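Local coordinates for fimbrial subunit type 1 (Actinomyces oris, PDB 3UXF), which forms the shaft of type 1 fimbriae as their major structural subunit, a secreted, cell-wall-anchored pilin of the bacterial surface, at residues V250-E254 / T255-T259; A283-A286 / R287-N291; F328-P332 / N333-T337; N428-N432 / G433-D437; A469-E473 / K474-T478. One frame throughout, in Å; residues are numbered along the deposited sequence.

How the contacts relate
All five contacts are local turns, hairpins or helix ends of a long, beta-rich pilin, met in order along the sequence. Contacts 1, 2 and 3 belong to the middle of the chain. Contact 1 leads from edge strand 250-251 into strand 258-264, contact 2 ends helix 277-288 about 16 Å away between centres, and contact 3 lies in the loop between strands 312-321 and 344-362, its side chains resting on strand 258-264. Contacts 4 and 5 lie within the prealbumin-like domain, their centres about 14 Å apart, and touch where Asp-429 meets Ala-469. Centres of contacts 2 and 5 are about 45 Å apart, on opposite sides of the chain's centre, consistent with an elongated subunit.

Contact 1. Residues V250-E254 / T255-T259; sequences VTLAE and TTDYT
Asp-257 turns its carboxylate back on the chain and takes the amide of Ala-253, Ala-253 N to Asp-257 OD2 at 2.8 Å, using the anti lone pair of that oxygen in a nearly straight bond. The peptide answers in the other direction: Asp-257 N gives its hydrogen to Ala-253 O, also at 2.8 Å, so Ala-253 and Asp-257 are held by two bonds, one of them through a side chain. CG of Asp-257 lies beside its own backbone N (chi1 -63°), which brings OD2 round to the amide, while OD1 is taken by a salt bridge to Lys-282 of helix 277-288. The Leu-252 side chain crosses that of Asp-257 at about a right angle, its CB 3.7 Å from Asp-257 OD2. The stretch is the connection that leaves edge strand 250-251 and enters strand 258-264; Glu-254 and Tyr-258 form a single beta bridge across it, and Thr-255 stands at positive phi. Tyr-258 has its CG wedged between backbone N and carbonyl carbon (chi1 64°), which swings the ring back over the preceding residues. Glu-254 CA sits over one ring face in a CH-pi contact, 3.8 Å from the centroid of the Tyr-258 ring, and Leu-252 O lies at the edge in the ring plane. Two waters hold the phenol: one bridges Tyr-258 OH to Leu-252 O, the other donates to Glu-254 OE1 and lies 2.6 Å from Tyr-258 OH. The Glu-254 chain, bent at chi2, brings its carboxylate to that second water, and OE2 makes a weak bond to the amide of Leu-260.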
# COMPACT_ATOMS: atom_id res chain seq x y z
N VAL A 250 3.88 -14.04 14.89
CA VAL A 250 3.85 -15.46 14.63
C VAL A 250 3.76 -15.67 13.13
O VAL A 250 3.30 -14.80 12.40
CB VAL A 250 2.66 -16.17 15.28
CG1 VAL A 250 2.76 -16.10 16.80
CG2 VAL A 250 1.32 -15.60 14.80
N THR A 251 4.19 -16.84 12.70
CA THR A 251 4.01 -17.25 11.33
C THR A 251 2.85 -18.23 11.25
O THR A 251 2.76 -19.17 12.05
CB THR A 251 5.30 -17.88 10.81
OG1 THR A 251 6.33 -16.89 10.85
CG2 THR A 251 5.17 -18.40 9.37
N LEU A 252 1.96 -18.00 10.29
CA LEU A 252 0.83 -18.87 10.07
C LEU A 252 1.17 -19.99 9.09
O LEU A 252 2.17 -19.91 8.35
CB LEU A 252 -0.32 -18.05 9.50
CG LEU A 252 -0.82 -16.91 10.40
CD1 LEU A 252 -2.13 -16.29 9.84
CD2 LEU A 252 -1.03 -17.37 11.84
N ALA A 253 0.35 -21.03 9.10
CA ALA A 253 0.63 -22.23 8.33
C ALA A 253 -0.32 -22.39 7.16
O ALA A 253 -1.54 -22.24 7.31
CB ALA A 253 0.53 -23.47 9.23
N GLU A 254 0.23 -22.71 5.98
CA GLU A 254 -0.66 -22.93 4.85
C GLU A 254 -1.56 -24.14 5.16
O GLU A 254 -1.14 -25.05 5.89
CB GLU A 254 0.14 -23.11 3.52
CG GLU A 254 -0.77 -23.55 2.32
CD GLU A 254 -0.48 -22.86 0.98
OE1 GLU A 254 0.71 -22.53 0.70
OE2 GLU A 254 -1.47 -22.64 0.20
N THR A 255 -2.76 -24.12 4.60
CA THR A 255 -3.82 -25.11 4.82
C THR A 255 -4.47 -24.96 6.19
O THR A 255 -5.69 -24.80 6.30
CB THR A 255 -3.32 -26.53 4.64
OG1 THR A 255 -2.63 -26.61 3.40
CG2 THR A 255 -4.51 -27.52 4.63
N THR A 256 -3.66 -25.01 7.25
CA THR A 256 -4.21 -24.81 8.59
C THR A 256 -4.83 -23.43 8.77
O THR A 256 -5.97 -23.30 9.21
CB THR A 256 -3.11 -25.01 9.64
OG1 THR A 256 -2.57 -26.33 9.47
CG2 THR A 256 -3.67 -24.83 11.05
N ASP A 257 -4.08 -22.38 8.41
CA ASP A 257 -4.48 -21.02 8.74
C ASP A 257 -4.93 -20.19 7.53
O ASP A 257 -5.68 -19.21 7.67
CB ASP A 257 -3.33 -20.29 9.42
CG ASP A 257 -2.95 -20.94 10.75
OD1 ASP A 257 -3.87 -21.25 11.55
OD2 ASP A 257 -1.75 -21.13 11.01
N TYR A 258 -4.41 -20.55 6.37
CA TYR A 258 -4.80 -19.82 5.16
C TYR A 258 -4.62 -20.69 3.96
O TYR A 258 -3.93 -21.72 4.02
CB TYR A 258 -3.94 -18.55 4.97
CG TYR A 258 -2.47 -18.84 4.75
CD1 TYR A 258 -1.97 -19.04 3.46
CD2 TYR A 258 -1.58 -18.95 5.82
CE1 TYR A 258 -0.63 -19.30 3.25
CE2 TYR A 258 -0.25 -19.22 5.62
CZ TYR A 258 0.22 -19.41 4.34
OH TYR A 258 1.55 -19.68 4.16
N THR A 259 -5.24 -20.33 2.84
CA THR A 259 -4.89 -20.96 1.57
C THR A 259 -4.63 -19.87 0.53
O THR A 259 -5.30 -18.81 0.55
CB THR A 259 -5.98 -21.98 1.10
OG1 THR A 259 -6.95 -21.34 0.28
CG2 THR A 259 -6.75 -22.56 2.25
O HOH W 1 3.23 -18.75 6.14
O HOH W 2 2.53 -20.44 1.92

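Contact 2. Residues A283-A286 / R287-N291; sequences ASEA and RYNGN
Glu-285 and Asn-289, one helical turn apart, meet through CG of the glutamate and OD1 of the amide, 3.6 Å between Glu-285 CG and Asn-289 OD1. The two side chains cross at a slant, with carboxylate and amide planes 44° apart; the groups that touch are a methylene and a carbonyl oxygen. Asn-289 has its CG beside the backbone N (chi1 -65°), which folds the amide back towards the helix. Glu-285 is extended through CG and CD and carries its carboxylate away from the asparagine, where OE1 forms a salt bridge with Arg-281. Backbone hydrogen bonds supply most of the grip. Arg-287 N reaches Ala-283 O at 3.1 Å, Tyr-288 N reaches Ser-284 O at the same distance, and Asn-289 N reaches Glu-285 O at 3.0 Å, each a bond of the i to i+4 kind. The series changes at Gly-290, whose N makes a weak bond to Arg-287 O, three residues back. Van der Waals contacts fill in between these bonds: Arg-287 CB lies 3.5 Å from Ala-283 O, and Tyr-288 CB is 3.4 Å from Ser-284 O. The longer side chains then leave the helix, Arg-287 towards Ile-209 and Lys-211 and Tyr-288 towards Pro-215. The guanidinium of Arg-287 also has the carbonyl carbon of Asn-291 near the rim of one face. Ser-284 OG is held by Arg-280 O and by the amide of Ile-220. The arrangement is the C-terminal turn of alpha helix 277-288, where the chain unwinds after the last i to i+4 bond and heads for strand 295-302.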
# COMPACT_ATOMS: atom_id res chain seq x y z
N ALA A 283 -6.49 -14.54 13.97
CA ALA A 283 -6.50 -13.12 13.76
C ALA A 283 -7.44 -12.36 14.71
O ALA A 283 -7.10 -11.27 15.17
CB ALA A 283 -6.80 -12.78 12.29
N SER A 284 -8.65 -12.88 14.90
CA SER A 284 -9.63 -12.23 15.75
C SER A 284 -9.04 -12.05 17.16
O SER A 284 -9.10 -10.97 17.75
CB SER A 284 -10.89 -13.09 15.83
OG SER A 284 -11.50 -13.23 14.55
N GLU A 285 -8.44 -13.11 17.65
CA GLU A 285 -7.87 -13.12 19.00
C GLU A 285 -6.67 -12.21 19.13
O GLU A 285 -6.53 -11.46 20.09
CB GLU A 285 -7.47 -14.53 19.37
CG GLU A 285 -6.88 -14.65 20.81
CD GLU A 285 -6.48 -16.08 21.15
OE1 GLU A 285 -5.97 -16.82 20.27
OE2 GLU A 285 -6.74 -16.48 22.31
N ALA A 286 -5.77 -12.28 18.15
CA ALA A 286 -4.55 -11.49 18.19
C ALA A 286 -4.86 -10.01 18.23
O ALA A 286 -4.23 -9.25 18.96
CB ALA A 286 -3.62 -11.84 16.97
N ARG A 287 -5.84 -9.58 17.42
CA ARG A 287 -6.16 -8.18 17.36
C ARG A 287 -6.86 -7.74 18.66
O ARG A 287 -6.61 -6.65 19.15
CB ARG A 287 -7.10 -7.91 16.18
CG ARG A 287 -7.61 -6.47 16.09
CD ARG A 287 -6.52 -5.42 16.10
NE ARG A 287 -7.11 -4.08 16.16
CZ ARG A 287 -7.47 -3.50 17.30
NH1 ARG A 287 -7.25 -4.13 18.45
NH2 ARG A 287 -8.03 -2.28 17.32
N TYR A 288 -7.76 -8.58 19.16
CA TYR A 288 -8.51 -8.23 20.39
C TYR A 288 -7.51 -8.03 21.52
O TYR A 288 -7.60 -7.03 22.25
CB TYR A 288 -9.51 -9.32 20.75
CG TYR A 288 -10.27 -8.99 22.01
CD1 TYR A 288 -11.30 -8.06 21.98
CD2 TYR A 288 -9.94 -9.57 23.22
CE1 TYR A 288 -12.01 -7.72 23.15
CE2 TYR A 288 -10.64 -9.23 24.40
CZ TYR A 288 -11.66 -8.31 24.33
OH TYR A 288 -12.37 -7.96 25.48
N ASN A 289 -6.55 -8.95 21.65
CA ASN A 289 -5.52 -8.85 22.71
C ASN A 289 -4.40 -7.89 22.36
O ASN A 289 -3.47 -7.68 23.14
CB ASN A 289 -4.84 -10.21 22.97
CG ASN A 289 -5.77 -11.26 23.52
OD1 ASN A 289 -5.50 -12.46 23.37
ND2 ASN A 289 -6.84 -10.84 24.19
N GLY A 290 -4.41 -7.35 21.16
CA GLY A 290 -3.31 -6.52 20.75
C GLY A 290 -3.72 -5.09 20.64
O GLY A 290 -4.30 -4.51 21.55
N ASN A 291 -3.43 -4.48 19.50
CA ASN A 291 -3.93 -3.15 19.28
C ASN A 291 -4.01 -2.93 17.78
O ASN A 291 -3.92 -3.90 17.01
CB ASN A 291 -3.00 -2.13 19.93
CG ASN A 291 -1.61 -2.18 19.38
OD1 ASN A 291 -1.41 -2.57 18.25
ND2 ASN A 291 -0.62 -1.79 20.19

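Contact 3. Residues F328-P332 / N333-T337; sequences FTWDP and NNPGT
Asp-331 and Asn-334 close a type I beta turn, Asn-334 N bonding Asp-331 O at 2.8 Å. The turn belongs to the loop between strands 312-321 and 344-362, and an Asx turn is superposed on it, with Asp-331 OD1 accepting from Asn-333 N at 3.0 Å. On the packed side, the benzo end of Trp-330 meets Pro-335, with Trp-330 CH2 3.6 Å from Pro-335 CB, the ring and the pyrrolidine crossing at a slant. Pro-332 N lies over one face of the indole, toward the rim, and both prolines are buried against the beta sheet, Pro-332 on Ile-261 and Thr-272, Pro-335 on Ala-263 and Trp-270. The indole is fixed further by a hydrogen bond from NE1 to Thr-272. The opposite character belongs to the polar side, where Asn-333 and Asn-334 are exposed and two waters join in. One water spans Asp-331 N and Asn-334 O; the other donates to Asp-331 OD1 and accepts from Asn-333 ND2, giving that carboxylate oxygen a second partner. With CG of Asp-331 anti to its N (chi1 176°), the carboxylate lies alongside the Asn-334 side chain, both pointing the same way, their planes 86° apart. Asn-334 ND2 donates to Asp-331 OD2 at 2.9 Å in an almost straight bond, reaching the oxygen from above the carboxylate plane.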
# COMPACT_ATOMS: atom_id res chain seq x y z
N PHE A 328 -18.74 -7.17 -1.00
CA PHE A 328 -17.48 -7.69 -1.52
C PHE A 328 -17.74 -8.95 -2.33
O PHE A 328 -17.69 -10.07 -1.83
CB PHE A 328 -16.50 -7.99 -0.37
CG PHE A 328 -16.19 -6.79 0.50
CD1 PHE A 328 -15.53 -5.67 0.00
CD2 PHE A 328 -16.58 -6.78 1.84
CE1 PHE A 328 -15.25 -4.57 0.81
CE2 PHE A 328 -16.29 -5.69 2.66
CZ PHE A 328 -15.63 -4.59 2.14
N THR A 329 -18.02 -8.76 -3.62
CA THR A 329 -18.42 -9.90 -4.44
C THR A 329 -17.25 -10.67 -5.05
O THR A 329 -17.46 -11.69 -5.68
CB THR A 329 -19.36 -9.47 -5.56
OG1 THR A 329 -18.75 -8.43 -6.31
CG2 THR A 329 -20.69 -8.94 -4.95
N TRP A 330 -16.02 -10.19 -4.84
CA TRP A 330 -14.85 -10.96 -5.24
C TRP A 330 -14.96 -12.45 -5.02
O TRP A 330 -15.30 -12.92 -3.94
CB TRP A 330 -13.64 -10.45 -4.47
CG TRP A 330 -12.35 -11.18 -4.78
CD1 TRP A 330 -11.64 -11.99 -3.94
CD2 TRP A 330 -11.63 -11.14 -6.02
NE1 TRP A 330 -10.51 -12.45 -4.58
CE2 TRP A 330 -10.49 -11.94 -5.86
CE3 TRP A 330 -11.86 -10.51 -7.24
CZ2 TRP A 330 -9.56 -12.13 -6.87
CZ3 TRP A 330 -10.91 -10.68 -8.25
CH2 TRP A 330 -9.79 -11.49 -8.05
N ASP A 331 -14.64 -13.22 -6.05
CA ASP A 331 -14.54 -14.66 -5.93
C ASP A 331 -13.12 -15.05 -6.35
O ASP A 331 -12.76 -14.91 -7.52
CB ASP A 331 -15.54 -15.33 -6.87
CG ASP A 331 -15.42 -16.83 -6.87
OD1 ASP A 331 -14.46 -17.40 -6.29
OD2 ASP A 331 -16.32 -17.46 -7.47
N PRO A 332 -12.29 -15.49 -5.41
CA PRO A 332 -10.86 -15.68 -5.72
C PRO A 332 -10.61 -16.63 -6.87
O PRO A 332 -9.57 -16.58 -7.51
CB PRO A 332 -10.28 -16.29 -4.44
CG PRO A 332 -11.28 -16.00 -3.36
CD PRO A 332 -12.61 -15.67 -3.97
N ASN A 333 -11.56 -17.54 -7.08
CA ASN A 333 -11.43 -18.54 -8.11
C ASN A 333 -12.02 -18.08 -9.43
O ASN A 333 -11.78 -18.72 -10.44
CB ASN A 333 -12.13 -19.83 -7.66
CG ASN A 333 -11.28 -20.63 -6.73
OD1 ASN A 333 -10.20 -21.09 -7.10
ND2 ASN A 333 -11.73 -20.78 -5.49
N ASN A 334 -12.78 -17.00 -9.41
CA ASN A 334 -13.41 -16.48 -10.63
C ASN A 334 -13.34 -14.98 -10.75
O ASN A 334 -14.35 -14.29 -10.55
CB ASN A 334 -14.88 -16.93 -10.71
CG ASN A 334 -15.02 -18.41 -10.82
OD1 ASN A 334 -14.56 -19.02 -11.80
ND2 ASN A 334 -15.62 -19.02 -9.80
N PRO A 335 -12.15 -14.45 -11.09
CA PRO A 335 -12.06 -13.00 -11.23
C PRO A 335 -12.77 -12.56 -12.48
O PRO A 335 -13.10 -11.41 -12.55
CB PRO A 335 -10.56 -12.72 -11.35
CG PRO A 335 -9.94 -14.00 -11.65
CD PRO A 335 -10.86 -15.12 -11.26
N GLY A 336 -12.97 -13.47 -13.43
CA GLY A 336 -13.63 -13.11 -14.66
C GLY A 336 -12.89 -11.95 -15.30
O GLY A 336 -11.67 -11.99 -15.42
N THR A 337 -13.63 -10.92 -15.72
CA THR A 337 -13.00 -9.81 -16.42
C THR A 337 -12.67 -8.63 -15.50
O THR A 337 -12.41 -7.54 -15.98
CB THR A 337 -13.88 -9.33 -17.62
OG1 THR A 337 -15.11 -8.80 -17.13
CG2 THR A 337 -14.19 -10.49 -18.56
O HOH W 3 -14.88 -12.20 -8.79
O HOH W 4 -14.22 -19.32 -4.50

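Contact 4. Residues N428-N432 / G433-D437; sequences NDYVN and GAKKD
The ring of Tyr-430 lies with one face against the opposite strand: Ala-434 C stands over its centre, 3.8 Å above the plane, and Lys-435 N sits nearer the rim at 3.5 Å. At the edge, in the ring plane, a water is 2.8 Å from Tyr-430 OH and donates to Gly-433 O, tying the phenol to the turn. The ring also makes a cation-pi contact with Lys-352. CG of Tyr-430 is roughly anti to its backbone N (chi1 -155°), which lays the ring across the strand partner. Lys-435 CB approaches the same ring, 4.0 Å from Tyr-430 CD1. These residues belong to a two-stranded beta hairpin with a type I' turn from Val-431 to Ala-434, Asn-432 and Gly-433 both at positive phi. Val-431 and Ala-434 are its hydrogen-bonded pair, joined in both directions, and Tyr-430 and Lys-435 its non-hydrogen-bonded pair. Beyond it, Lys-436 N binds Asp-429 O at 2.8 Å. Lys-435 bends at chi2 and chi4 and passes its methylenes over the open end of the hairpin, with CD 3.4 Å from Asp-429 O and CE 3.5 Å from Asp-429 OD2. Asp-429 OD1 is taken by the amide of Ala-469, and Lys-436 reaches away to a salt bridge with Asp-443. Asp-429 OD2 and Lys-435 NZ stay 4.4 Å apart, so any attraction between them is probably a longer-range one, without a direct salt bridge, while one hydrogen bond, through OD1, ties the carboxylate to the start of helix 469-472.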
# COMPACT_ATOMS: atom_id res chain seq x y z
N ASN A 428 18.65 3.80 -10.69
CA ASN A 428 19.48 4.05 -9.52
C ASN A 428 18.78 4.95 -8.52
O ASN A 428 19.05 4.91 -7.33
CB ASN A 428 20.81 4.70 -9.92
CG ASN A 428 21.65 3.82 -10.82
OD1 ASN A 428 21.64 3.98 -12.04
ND2 ASN A 428 22.39 2.90 -10.23
N ASP A 429 17.87 5.78 -9.03
CA ASP A 429 17.19 6.75 -8.19
C ASP A 429 15.75 6.39 -7.84
O ASP A 429 14.99 7.24 -7.40
CB ASP A 429 17.24 8.14 -8.84
CG ASP A 429 16.48 8.20 -10.15
OD1 ASP A 429 16.09 7.14 -10.67
OD2 ASP A 429 16.29 9.32 -10.67
N TYR A 430 15.38 5.13 -8.02
CA TYR A 430 14.05 4.66 -7.65
C TYR A 430 14.21 3.22 -7.24
O TYR A 430 14.48 2.35 -8.05
CB TYR A 430 13.06 4.81 -8.81
CG TYR A 430 11.61 4.91 -8.37
CD1 TYR A 430 10.94 6.12 -8.40
CD2 TYR A 430 10.92 3.79 -7.93
CE1 TYR A 430 9.63 6.22 -8.01
CE2 TYR A 430 9.60 3.88 -7.54
CZ TYR A 430 8.96 5.09 -7.58
OH TYR A 430 7.64 5.19 -7.19
N VAL A 431 14.05 2.97 -5.94
CA VAL A 431 14.27 1.64 -5.41
C VAL A 431 13.35 1.38 -4.23
O VAL A 431 12.97 2.30 -3.51
CB VAL A 431 15.74 1.49 -4.96
CG1 VAL A 431 16.07 2.50 -3.88
CG2 VAL A 431 16.02 0.08 -4.50
N ASN A 432 13.00 0.12 -4.04
CA ASN A 432 12.13 -0.27 -2.94
C ASN A 432 10.83 0.53 -2.89
O ASN A 432 10.28 0.76 -1.82
CB ASN A 432 12.88 -0.21 -1.61
CG ASN A 432 13.92 -1.30 -1.47
OD1 ASN A 432 13.93 -2.27 -2.23
ND2 ASN A 432 14.82 -1.15 -0.50
N GLY A 433 10.34 0.95 -4.05
CA GLY A 433 9.03 1.54 -4.15
C GLY A 433 9.00 3.03 -3.92
O GLY A 433 7.89 3.59 -3.85
N ALA A 434 10.17 3.65 -3.85
CA ALA A 434 10.19 5.10 -3.67
C ALA A 434 11.31 5.73 -4.44
O ALA A 434 12.38 5.17 -4.61
CB ALA A 434 10.31 5.40 -2.20
N LYS A 435 11.06 6.96 -4.89
CA LYS A 435 12.14 7.79 -5.43
C LYS A 435 13.19 8.04 -4.38
O LYS A 435 12.84 8.40 -3.23
CB LYS A 435 11.52 9.13 -5.87
CG LYS A 435 12.51 10.13 -6.49
CD LYS A 435 12.82 9.78 -7.94
CE LYS A 435 13.87 10.73 -8.57
NZ LYS A 435 13.28 12.06 -8.95
N LYS A 436 14.47 7.86 -4.74
CA LYS A 436 15.57 8.14 -3.85
C LYS A 436 15.86 9.61 -4.12
O LYS A 436 16.37 9.98 -5.17
CB LYS A 436 16.79 7.28 -4.19
CG LYS A 436 17.84 7.27 -3.12
CD LYS A 436 18.90 6.16 -3.37
CE LYS A 436 19.87 6.09 -2.17
NZ LYS A 436 20.85 7.27 -2.06
N ASP A 437 15.49 10.44 -3.16
CA ASP A 437 15.48 11.86 -3.39
C ASP A 437 16.92 12.36 -3.51
O ASP A 437 17.23 13.14 -4.44
CB ASP A 437 14.73 12.51 -2.20
CG ASP A 437 14.44 13.97 -2.42
OD1 ASP A 437 15.40 14.77 -2.59
OD2 ASP A 437 13.23 14.29 -2.48
O HOH W 5 6.15 3.22 -5.98

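Contact 5. Residues A469-E473 / K474-T478; sequences AEKAE and KKAAT
Lys-471 O collects the returning chain, with Ala-476 N at 2.9 Å from it and Lys-474 N making a weak bond. Lys-475 N bonds Ala-472 O, closing a type I turn over residues 472-475, and Lys-475 itself adopts positive phi (56°), which takes the chain out of the helix. Of the side chains, Lys-471 and Ala-476 pack CB to CB at 4.0 Å. The rest of Lys-471 runs on beside the outgoing chain, CD 3.5 Å from Ala-477 O, crossing Thr-478 at about a right angle. Lys-474 folds the other way: its CG lies beside the backbone N (chi1 -66°) and 3.5 Å from Glu-470 O, and bends at chi2 and chi4 bring NZ round to a water. That water donates to Glu-470 O and to Glu-473 OE2 and accepts from Lys-474 NZ at 2.9 Å, so it links the two side chains, which run alongside each other with their charged atoms apart. Glu-473 OE1 is engaged by a salt bridge to Lys-352 of strand 344-362. Positive phi at Lys-475, with bonds from Lys-475 N and Ala-476 N back into the last turn, is the Schellman motif that ends helix 469-472 and turns the chain into strand 478-484 of the prealbumin-like domain.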
# COMPACT_ATOMS: atom_id res chain seq x y z
N ALA A 469 15.01 7.12 -13.26
CA ALA A 469 13.58 6.83 -13.34
C ALA A 469 12.90 7.65 -14.42
O ALA A 469 11.99 7.16 -15.09
CB ALA A 469 12.93 7.13 -11.99
N GLU A 470 13.32 8.91 -14.57
CA GLU A 470 12.66 9.76 -15.57
C GLU A 470 12.74 9.20 -16.96
O GLU A 470 11.83 9.45 -17.76
CB GLU A 470 13.23 11.19 -15.52
CG GLU A 470 14.72 11.28 -15.78
CD GLU A 470 15.38 12.54 -15.15
OE1 GLU A 470 15.54 12.63 -13.89
OE2 GLU A 470 15.77 13.43 -15.94
N LYS A 471 13.81 8.45 -17.26
CA LYS A 471 13.91 7.79 -18.56
C LYS A 471 13.23 6.43 -18.48
O LYS A 471 12.43 6.10 -19.36
CB LYS A 471 15.37 7.68 -19.03
CG LYS A 471 15.94 9.05 -19.43
CD LYS A 471 17.15 8.89 -20.33
CE LYS A 471 17.70 10.25 -20.78
NZ LYS A 471 16.68 11.05 -21.49
N ALA A 472 13.54 5.64 -17.46
CA ALA A 472 13.03 4.28 -17.41
C ALA A 472 11.51 4.23 -17.45
O ALA A 472 10.93 3.41 -18.16
CB ALA A 472 13.56 3.53 -16.17
N GLU A 473 10.85 5.11 -16.71
CA GLU A 473 9.40 5.02 -16.61
C GLU A 473 8.70 5.39 -17.92
O GLU A 473 7.55 5.01 -18.13
CB GLU A 473 8.90 5.91 -15.48
CG GLU A 473 8.90 7.42 -15.79
CD GLU A 473 8.88 8.28 -14.53
OE1 GLU A 473 8.83 7.68 -13.42
OE2 GLU A 473 8.88 9.53 -14.61
N LYS A 474 9.41 6.10 -18.79
CA LYS A 474 8.91 6.46 -20.12
C LYS A 474 9.39 5.47 -21.18
O LYS A 474 9.15 5.66 -22.37
CB LYS A 474 9.45 7.86 -20.49
CG LYS A 474 8.90 8.98 -19.61
CD LYS A 474 7.39 9.04 -19.72
CE LYS A 474 6.81 10.08 -18.77
NZ LYS A 474 7.55 11.33 -19.01
N LYS A 475 10.10 4.43 -20.75
CA LYS A 475 10.74 3.48 -21.67
C LYS A 475 11.66 4.19 -22.64
O LYS A 475 11.73 3.81 -23.82
CB LYS A 475 9.69 2.66 -22.42
CG LYS A 475 8.82 1.86 -21.47
CD LYS A 475 7.85 0.99 -22.24
CE LYS A 475 6.95 0.21 -21.30
NZ LYS A 475 5.77 -0.31 -22.01
N ALA A 476 12.35 5.22 -22.14
CA ALA A 476 13.34 5.92 -22.93
C ALA A 476 14.69 5.27 -22.63
O ALA A 476 14.97 4.95 -21.47
CB ALA A 476 13.38 7.38 -22.53
N ALA A 477 15.47 5.06 -23.67
CA ALA A 477 16.79 4.49 -23.47
C ALA A 477 17.74 5.42 -22.78
O ALA A 477 17.72 6.65 -22.98
CB ALA A 477 17.38 4.10 -24.82
N THR A 478 18.61 4.82 -21.97
CA THR A 478 19.75 5.52 -21.40
C THR A 478 20.89 5.25 -22.37
O THR A 478 21.30 4.10 -22.57
CB THR A 478 20.06 5.00 -19.98
OG1 THR A 478 18.99 5.36 -19.11
CG2 THR A 478 21.34 5.66 -19.43
O HOH W 6 9.45 10.77 -16.89